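Local coordinates for protein transaminase (Bacillus megaterium, PDB 5G0A) that probably catalyses S-selective transfer of amino groups between substrates, using pyridoxal-5'-phosphate as its cofactor, at residues 133-146 against 187-199. Residues are numbered along the deposited sequence; the frame is centred on the assembly and turned at random.
Sequences RLYTNRPLVVTREH and SAVLMAPSPNMFQ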
ATOM      1  N   ARG B 133      12.951 -11.385  -0.719  1.00 20.84           N
ATOM      2  CA  ARG B 133      11.614 -11.483  -1.339  1.00 20.40           C
ATOM      3  C   ARG B 133      11.622 -12.263  -2.631  1.00 20.84           C
ATOM      4  O   ARG B 133      10.720 -13.083  -2.862  1.00 21.91           O
ATOM      5  CB  ARG B 133      10.994 -10.077  -1.519  1.00 20.39           C
ATOM      6  CG  ARG B 133      10.689  -9.453  -0.165  1.00 20.97           C
ATOM      7  CD  ARG B 133      10.385  -7.952  -0.293  1.00 20.15           C
ATOM      8  NE  ARG B 133       9.580  -7.501   0.841  1.00 20.96           N
ATOM      9  CZ  ARG B 133       9.689  -6.325   1.437  1.00 24.57           C
ATOM     10  NH1 ARG B 133      10.596  -5.431   1.028  1.00 25.32           N
ATOM     11  NH2 ARG B 133       8.869  -6.042   2.454  1.00 23.51           N
ATOM     12  N   LEU B 134      12.640 -12.046  -3.470  1.00 19.79           N
ATOM     13  CA  LEU B 134      12.737 -12.796  -4.719  1.00 21.14           C
ATOM     14  C   LEU B 134      13.003 -14.288  -4.454  1.00 20.69           C
ATOM     15  O   LEU B 134      12.374 -15.144  -5.096  1.00 22.44           O
ATOM     16  CB  LEU B 134      13.819 -12.255  -5.647  1.00 21.30           C
ATOM     17  CG  LEU B 134      13.489 -10.932  -6.372  1.00 22.10           C
ATOM     18  CD1 LEU B 134      14.773 -10.274  -6.867  1.00 20.66           C
ATOM     19  CD2 LEU B 134      12.448 -11.055  -7.497  1.00 21.69           C
ATOM     20  N   TYR B 135      13.922 -14.580  -3.539  1.00 21.73           N
ATOM     21  CA  TYR B 135      14.266 -16.005  -3.290  1.00 22.36           C
ATOM     22  C   TYR B 135      13.051 -16.777  -2.775  1.00 23.79           C
ATOM     23  O   TYR B 135      12.756 -17.914  -3.213  1.00 23.33           O
ATOM     24  CB  TYR B 135      15.427 -16.083  -2.279  1.00 22.00           C
ATOM     25  CG  TYR B 135      15.757 -17.508  -1.897  1.00 22.60           C
ATOM     26  CD1 TYR B 135      16.508 -18.314  -2.747  1.00 24.36           C
ATOM     27  CD2 TYR B 135      15.262 -18.043  -0.709  1.00 25.17           C
ATOM     28  CE1 TYR B 135      16.779 -19.633  -2.400  1.00 25.21           C
ATOM     29  CE2 TYR B 135      15.536 -19.357  -0.349  1.00 26.66           C
ATOM     30  CZ  TYR B 135      16.281 -20.129  -1.200  1.00 27.31           C
ATOM     31  OH  TYR B 135      16.520 -21.435  -0.812  1.00 29.69           O
ATOM     32  N   THR B 136      12.363 -16.179  -1.813  1.00 23.40           N
ATOM     33  CA  THR B 136      11.222 -16.861  -1.194  1.00 22.61           C
ATOM     34  C   THR B 136       9.967 -16.725  -2.043  1.00 24.84           C
ATOM     35  O   THR B 136       9.015 -17.494  -1.865  1.00 23.93           O
ATOM     36  CB  THR B 136      10.919 -16.329   0.204  1.00 23.99           C
ATOM     37  OG1 THR B 136      10.584 -14.924   0.109  1.00 22.56           O
ATOM     38  CG2 THR B 136      12.122 -16.573   1.218  1.00 23.28           C
ATOM     39  N   ASN B 137       9.967 -15.745  -2.958  1.00 23.38           N
ATOM     40  CA  ASN B 137       8.735 -15.336  -3.693  1.00 24.40           C
ATOM     41  C   ASN B 137       7.606 -14.968  -2.714  1.00 23.93           C
ATOM     42  O   ASN B 137       6.447 -15.396  -2.881  1.00 25.18           O
ATOM     43  CB  ASN B 137       8.276 -16.425  -4.685  1.00 25.17           C
ATOM     44  CG  ASN B 137       7.272 -15.913  -5.719  1.00 28.42           C
ATOM     45  OD1 ASN B 137       6.374 -16.660  -6.165  1.00 31.42           O
ATOM     46  ND2 ASN B 137       7.433 -14.664  -6.137  1.00 27.12           N
ATOM     47  N   ARG B 138       7.952 -14.194  -1.686  1.00 20.94           N
ATOM     48  CA  ARG B 138       7.009 -13.806  -0.622  1.00 22.16           C
ATOM     49  C   ARG B 138       7.210 -12.335  -0.271  1.00 21.96           C
ATOM     50  O   ARG B 138       8.347 -11.849  -0.328  1.00 22.03           O
ATOM     51  CB  ARG B 138       7.243 -14.608   0.662  1.00 23.22           C
ATOM     52  CG  ARG B 138       7.074 -16.118   0.518  1.00 23.45           C
ATOM     53  CD  ARG B 138       7.447 -16.746   1.843  1.00 23.13           C
ATOM     54  NE  ARG B 138       7.613 -18.195   1.684  1.00 25.40           N
ATOM     55  CZ  ARG B 138       8.249 -18.954   2.582  1.00 26.00           C
ATOM     56  NH1 ARG B 138       8.778 -18.393   3.666  1.00 26.11           N
ATOM     57  NH2 ARG B 138       8.375 -20.274   2.361  1.00 28.13           N
ATOM     58  N   PRO B 139       6.130 -11.639   0.129  1.00 21.54           N
ATOM     59  CA  PRO B 139       6.224 -10.175   0.330  1.00 22.46           C
ATOM     60  C   PRO B 139       6.595  -9.676   1.725  1.00 21.81           C
ATOM     61  O   PRO B 139       7.224  -8.627   1.841  1.00 22.01           O
ATOM     62  CB  PRO B 139       4.797  -9.693   0.018  1.00 22.93           C
ATOM     63  CG  PRO B 139       3.925 -10.855   0.430  1.00 21.97           C
ATOM     64  CD  PRO B 139       4.719 -12.080  -0.008  1.00 22.62           C
ATOM     65  N   LEU B 140       6.155 -10.344   2.785  1.00 20.95           N
ATOM     66  CA  LEU B 140       6.246  -9.739   4.095  1.00 22.68           C
ATOM     67  C   LEU B 140       7.628  -9.881   4.727  1.00 22.46           C
ATOM     68  O   LEU B 140       8.269 -10.928   4.639  1.00 22.28           O
ATOM     69  CB  LEU B 140       5.186 -10.313   5.034  1.00 24.06           C
ATOM     70  CG  LEU B 140       3.720 -10.023   4.683  1.00 26.01           C
ATOM     71  CD1 LEU B 140       2.829 -10.598   5.770  1.00 25.04           C
ATOM     72  CD2 LEU B 140       3.477  -8.518   4.568  1.00 26.74           C
ATOM     73  N   VAL B 141       8.086  -8.801   5.350  1.00 20.77           N
ATOM     74  CA  VAL B 141       9.311  -8.883   6.142  1.00 20.99           C
ATOM     75  C   VAL B 141       8.963  -8.437   7.566  1.00 22.31           C
ATOM     76  O   VAL B 141       8.209  -7.460   7.778  1.00 23.95           O
ATOM     77  CB  VAL B 141      10.453  -8.003   5.552  1.00 20.89           C
ATOM     78  CG1 VAL B 141      11.640  -7.961   6.522  1.00 22.33           C
ATOM     79  CG2 VAL B 141      10.888  -8.521   4.164  1.00 21.42           C
ATOM     80  N   VAL B 142       9.503  -9.158   8.538  1.00 21.12           N
ATOM     81  CA  VAL B 142       9.278  -8.879   9.954  1.00 21.85           C
ATOM     82  C   VAL B 142      10.500  -8.164  10.506  1.00 22.88           C
ATOM     83  O   VAL B 142      11.637  -8.665  10.387  1.00 25.35           O
ATOM     84  CB  VAL B 142       9.067 -10.197  10.737  1.00 23.03           C
ATOM     85  CG1 VAL B 142       8.881  -9.908  12.222  1.00 24.27           C
ATOM     86  CG2 VAL B 142       7.883 -10.955  10.166  1.00 22.61           C
ATOM     87  N   THR B 143      10.244  -6.999  11.101  1.00 22.58           N
ATOM     88  CA  THR B 143      11.261  -6.240  11.821  1.00 22.23           C
ATOM     89  C   THR B 143      10.866  -6.139  13.307  1.00 22.89           C
ATOM     90  O   THR B 143       9.896  -6.789  13.746  1.00 25.83           O
ATOM     91  CB  THR B 143      11.401  -4.848  11.190  1.00 21.97           C
ATOM     92  OG1 THR B 143      12.600  -4.226  11.673  1.00 22.84           O
ATOM     93  CG2 THR B 143      10.146  -3.975  11.504  1.00 22.39           C
ATOM     94  N   ARG B 144      11.621  -5.378  14.099  1.00 23.45           N
ATOM     95  CA  ARG B 144      11.287  -5.198  15.520  1.00 24.87           C
ATOM     96  C   ARG B 144      11.142  -3.729  15.874  1.00 26.28           C
ATOM     97  O   ARG B 144      11.825  -2.878  15.311  1.00 24.37           O
ATOM     98  CB  ARG B 144      12.343  -5.834  16.456  1.00 26.05           C
ATOM     99  CG  ARG B 144      12.484  -7.358  16.329  1.00 23.77           C
ATOM    100  CD  ARG B 144      13.512  -7.772  15.266  1.00 24.14           C
ATOM    101  NE  ARG B 144      14.757  -6.998  15.409  1.00 23.11           N
ATOM    102  CZ  ARG B 144      15.684  -7.210  16.343  1.00 23.77           C
ATOM    103  NH1 ARG B 144      15.542  -8.202  17.232  1.00 25.60           N
ATOM    104  NH2 ARG B 144      16.758  -6.420  16.405  1.00 23.67           N
ATOM    105  N   GLU B 145      10.287  -3.450  16.855  1.00 27.44           N
ATOM    106  CA  GLU B 145      10.229  -2.135  17.493  1.00 27.83           C
ATOM    107  C   GLU B 145      11.651  -1.662  17.829  1.00 28.91           C
ATOM    108  O   GLU B 145      12.445  -2.440  18.352  1.00 27.92           O
ATOM    109  CB  GLU B 145       9.378  -2.180  18.781  1.00 31.65           C
ATOM    110  CG  GLU B 145       9.084  -0.772  19.297  1.00 36.17           C
ATOM    111  CD  GLU B 145       8.488  -0.687  20.696  1.00 44.18           C
ATOM    112  OE1 GLU B 145       8.604  -1.647  21.486  1.00 49.51           O
ATOM    113  OE2 GLU B 145       7.898   0.371  21.002  1.00 44.93           O
ATOM    114  N   HIS B 146      11.929  -0.397  17.516  1.00 26.93           N
ATOM    115  CA  HIS B 146      13.210   0.289  17.743  1.00 26.82           C
ATOM    116  C   HIS B 146      14.367  -0.109  16.825  1.00 26.21           C
ATOM    117  O   HIS B 146      15.481   0.409  17.006  1.00 26.57           O
ATOM    118  CB  HIS B 146      13.679   0.207  19.208  1.00 28.99           C
ATOM    119  CG  HIS B 146      12.619   0.545  20.213  1.00 31.81           C
ATOM    120  ND1 HIS B 146      11.772   1.622  20.075  1.00 35.09           N
ATOM    121  CD2 HIS B 146      12.291  -0.045  21.387  1.00 33.04           C
ATOM    122  CE1 HIS B 146      10.961   1.677  21.121  1.00 33.31           C
ATOM    123  NE2 HIS B 146      11.255   0.679  21.929  1.00 37.02           N
ATOM    124  N   SER B 187       3.748  -0.802   1.831  1.00 42.18           N
ATOM    125  CA  SER B 187       4.783  -1.451   2.692  1.00 39.74           C
ATOM    126  C   SER B 187       4.333  -2.843   3.105  1.00 40.46           C
ATOM    127  O   SER B 187       3.186  -3.051   3.461  1.00 43.13           O
ATOM    128  CB  SER B 187       5.228  -0.590   3.894  1.00 40.95           C
ATOM    129  OG  SER B 187       4.155  -0.208   4.735  1.00 48.44           O
ATOM    130  N   ALA B 188       5.228  -3.817   3.012  1.00 36.46           N
ATOM    131  CA  ALA B 188       4.854  -5.171   3.373  1.00 29.13           C
ATOM    132  C   ALA B 188       5.682  -5.597   4.609  1.00 25.82           C
ATOM    133  O   ALA B 188       6.569  -6.407   4.490  1.00 23.67           O
ATOM    134  CB  ALA B 188       5.145  -6.050   2.182  1.00 30.55           C
ATOM    135  N   VAL B 189       5.433  -4.972   5.750  1.00 24.36           N
ATOM    136  CA  VAL B 189       6.279  -5.112   6.935  1.00 24.95           C
ATOM    137  C   VAL B 189       5.410  -5.293   8.160  1.00 27.86           C
ATOM    138  O   VAL B 189       4.393  -4.583   8.358  1.00 29.48           O
ATOM    139  CB  VAL B 189       7.228  -3.884   7.138  1.00 23.16           C
ATOM    140  CG1 VAL B 189       7.970  -3.943   8.483  1.00 25.40           C
ATOM    141  CG2 VAL B 189       8.191  -3.751   5.965  1.00 21.72           C
ATOM    142  N   LEU B 190       5.813  -6.241   8.994  1.00 26.13           N
ATOM    143  CA  LEU B 190       5.215  -6.415  10.300  1.00 26.43           C
ATOM    144  C   LEU B 190       6.212  -6.026  11.374  1.00 27.00           C
ATOM    145  O   LEU B 190       7.387  -6.410  11.307  1.00 26.18           O
ATOM    146  CB  LEU B 190       4.824  -7.877  10.494  1.00 27.65           C
ATOM    147  CG  LEU B 190       3.922  -8.521   9.464  1.00 29.38           C
ATOM    148  CD1 LEU B 190       3.709  -9.973   9.874  1.00 29.07           C
ATOM    149  CD2 LEU B 190       2.600  -7.761   9.342  1.00 30.44           C
ATOM    150  N   MET B 191       5.747  -5.289  12.378  1.00 25.31           N
ATOM    151  CA  MET B 191       6.609  -4.916  13.506  1.00 25.55           C
ATOM    152  C   MET B 191       6.416  -5.861  14.693  1.00 26.59           C
ATOM    153  O   MET B 191       5.372  -5.835  15.352  1.00 26.07           O
ATOM    154  CB  MET B 191       6.381  -3.452  13.952  1.00 26.00           C
ATOM    155  CG  MET B 191       7.226  -3.081  15.164  1.00 27.47           C
ATOM    156  SD  MET B 191       6.986  -1.389  15.722  1.00 29.28           S
ATOM    157  CE  MET B 191       5.557  -1.587  16.794  1.00 30.20           C
ATOM    158  N   ALA B 192       7.438  -6.667  14.967  1.00 25.32           N
ATOM    159  CA  ALA B 192       7.451  -7.593  16.118  1.00 25.42           C
ATOM    160  C   ALA B 192       8.020  -6.921  17.339  1.00 27.54           C
ATOM    161  O   ALA B 192       8.596  -5.827  17.245  1.00 26.41           O
ATOM    162  CB  ALA B 192       8.266  -8.843  15.771  1.00 25.25           C
ATOM    163  N   PRO B 193       7.864  -7.560  18.514  1.00 27.98           N
ATOM    164  CA  PRO B 193       8.377  -6.892  19.720  1.00 28.62           C
ATOM    165  C   PRO B 193       9.901  -6.775  19.741  1.00 28.02           C
ATOM    166  O   PRO B 193      10.608  -7.598  19.164  1.00 28.13           O
ATOM    167  CB  PRO B 193       7.893  -7.776  20.880  1.00 30.35           C
ATOM    168  CG  PRO B 193       7.239  -8.976  20.272  1.00 29.88           C
ATOM    169  CD  PRO B 193       7.021  -8.737  18.812  1.00 29.68           C
ATOM    170  N   SER B 194      10.401  -5.739  20.388  1.00 29.17           N
ATOM    171  CA  SER B 194      11.830  -5.657  20.618  1.00 32.48           C
ATOM    172  C   SER B 194      12.245  -6.810  21.557  1.00 32.73           C
ATOM    173  O   SER B 194      11.422  -7.301  22.351  1.00 32.40           O
ATOM    174  CB  SER B 194      12.178  -4.299  21.223  1.00 35.75           C
ATOM    175  OG  SER B 194      11.642  -4.170  22.514  1.00 41.04           O
ATOM    176  N   PRO B 195      13.514  -7.237  21.482  1.00 34.51           N
ATOM    177  CA  PRO B 195      13.988  -8.283  22.392  1.00 35.83           C
ATOM    178  C   PRO B 195      13.858  -7.939  23.877  1.00 38.39           C
ATOM    179  O   PRO B 195      13.824  -8.845  24.707  1.00 43.17           O
ATOM    180  CB  PRO B 195      15.477  -8.399  22.040  1.00 36.52           C
ATOM    181  CG  PRO B 195      15.559  -7.953  20.632  1.00 36.14           C
ATOM    182  CD  PRO B 195      14.566  -6.828  20.524  1.00 33.65           C
ATOM    183  N   ASN B 196      13.800  -6.652  24.206  1.00 40.89           N
ATOM    184  CA  ASN B 196      13.787  -6.193  25.598  1.00 43.92           C
ATOM    185  C   ASN B 196      12.401  -5.810  26.116  1.00 46.24           C
ATOM    186  O   ASN B 196      12.280  -5.218  27.190  1.00 43.75           O
ATOM    187  CB  ASN B 196      14.732  -4.997  25.774  1.00 44.83           C
ATOM    188  CG  ASN B 196      16.189  -5.409  25.941  1.00 50.36           C
ATOM    189  OD1 ASN B 196      16.517  -6.597  26.032  1.00 51.36           O
ATOM    190  ND2 ASN B 196      17.072  -4.418  25.995  1.00 48.38           N
ATOM    191  N   MET B 197      11.367  -6.139  25.350  1.00 45.37           N
ATOM    192  CA  MET B 197      10.031  -5.580  25.579  1.00 50.98           C
ATOM    193  C   MET B 197       9.328  -6.102  26.833  1.00 50.66           C
ATOM    194  O   MET B 197       8.630  -5.341  27.511  1.00 53.38           O
ATOM    195  CB  MET B 197       9.147  -5.798  24.345  1.00 52.67           C
ATOM    196  CG  MET B 197       7.973  -4.838  24.249  1.00 60.07           C
ATOM    197  SD  MET B 197       7.396  -4.615  22.556  1.00 68.22           S
ATOM    198  CE  MET B 197       6.083  -3.417  22.816  1.00 68.80           C
ATOM    199  N   PHE B 198       9.503  -7.388  27.132  1.00 47.52           N
ATOM    200  CA  PHE B 198       8.850  -8.003  28.291  1.00 47.25           C
ATOM    201  C   PHE B 198       9.831  -8.331  29.418  1.00 49.33           C
ATOM    202  O   PHE B 198      10.428  -9.408  29.432  1.00 49.38           O
ATOM    203  CB  PHE B 198       8.102  -9.262  27.861  1.00 46.55           C
ATOM    204  CG  PHE B 198       7.189  -9.041  26.687  1.00 47.76           C
ATOM    205  CD1 PHE B 198       6.027  -8.284  26.827  1.00 50.31           C
ATOM    206  CD2 PHE B 198       7.511  -9.555  25.433  1.00 44.71           C
ATOM    207  CE1 PHE B 198       5.192  -8.067  25.740  1.00 50.06           C
ATOM    208  CE2 PHE B 198       6.679  -9.344  24.342  1.00 46.95           C
ATOM    209  CZ  PHE B 198       5.518  -8.605  24.498  1.00 48.82           C
ATOM    210  N   GLN B 199       9.966  -7.399  30.360  1.00 48.75           N
ATOM    211  CA  GLN B 199      10.904  -7.526  31.477  1.00 52.27           C
ATOM    212  C   GLN B 199      10.173  -7.633  32.808  1.00 52.68           C
ATOM    213  O   GLN B 199       9.027  -7.202  32.930  1.00 52.21           O
ATOM    214  CB  GLN B 199      11.841  -6.316  31.533  1.00 54.88           C
ATOM    215  CG  GLN B 199      12.722  -6.127  30.308  1.00 62.51           C
ATOM    216  CD  GLN B 199      13.833  -5.113  30.528  1.00 65.63           C
ATOM    217  OE1 GLN B 199      14.371  -4.987  31.631  1.00 66.93           O
ATOM    218  NE2 GLN B 199      14.189  -4.392  29.472  1.00 64.39           N
TER
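Ala188 O is held by two donors: Val141 N, 3.0 Å away in a fairly straight backbone bond, and Arg133 NH2, whose bond is weak because the N-H angle is bent to 126°. The same guanidinium grips Pro139 O side-on, near its own plane, with two nitrogens; Arg133 NE lies 2.8 Å from Pro139 O, and NH2 is the second donor. Val141 CG2 lies over one guanidinium face, offset toward the rim. The last turn of helix 121-136 is thereby tied to the residues that lead into strands 140-144 and 189-192.

From there strands 140-144 and 189-192 run parallel, with backbone bonds alternating between them: Leu190 N to Val141 O, Thr143 N to Leu190 O, Ala192 N to Thr143 O at 2.7 Å, and finally Glu145 N to Ala192 O. Val142, Leu190, Arg144 and Ala192 share one face, where Val142 CG1 meets Ala192 CB at 3.8 Å and helix 214-226 covers Leu190 and Ala192. On the other face, Thr143 CG2 packs against Val189 CG1, while Thr143 OG1 turns to Val158 O.

Arg144 bends twice, at chi2 (89°) and chi3 (47°), after its CG passes Pro193 O. Arg144 NH1 comes within 3.4 Å of Pro195 CG, the side chains crossing at about a right angle; NE forms a salt bridge to Asp147 and NH1 bonds Tyr251 OH. Glu145 places CG anti to its backbone N and runs on extended past Met191 SD; Glu145 OE1 ends beside the Met197 thioether, 3.4 Å from both SD and CE.

Within this chain, strand 189-192 is an outermost strand of this class-III aminotransferase's large sheet. Five backbone hydrogen bonds join the strands and their ends, Arg133 adding a weak one; Arg144's cationic group is probably steadied by Asp147's charge.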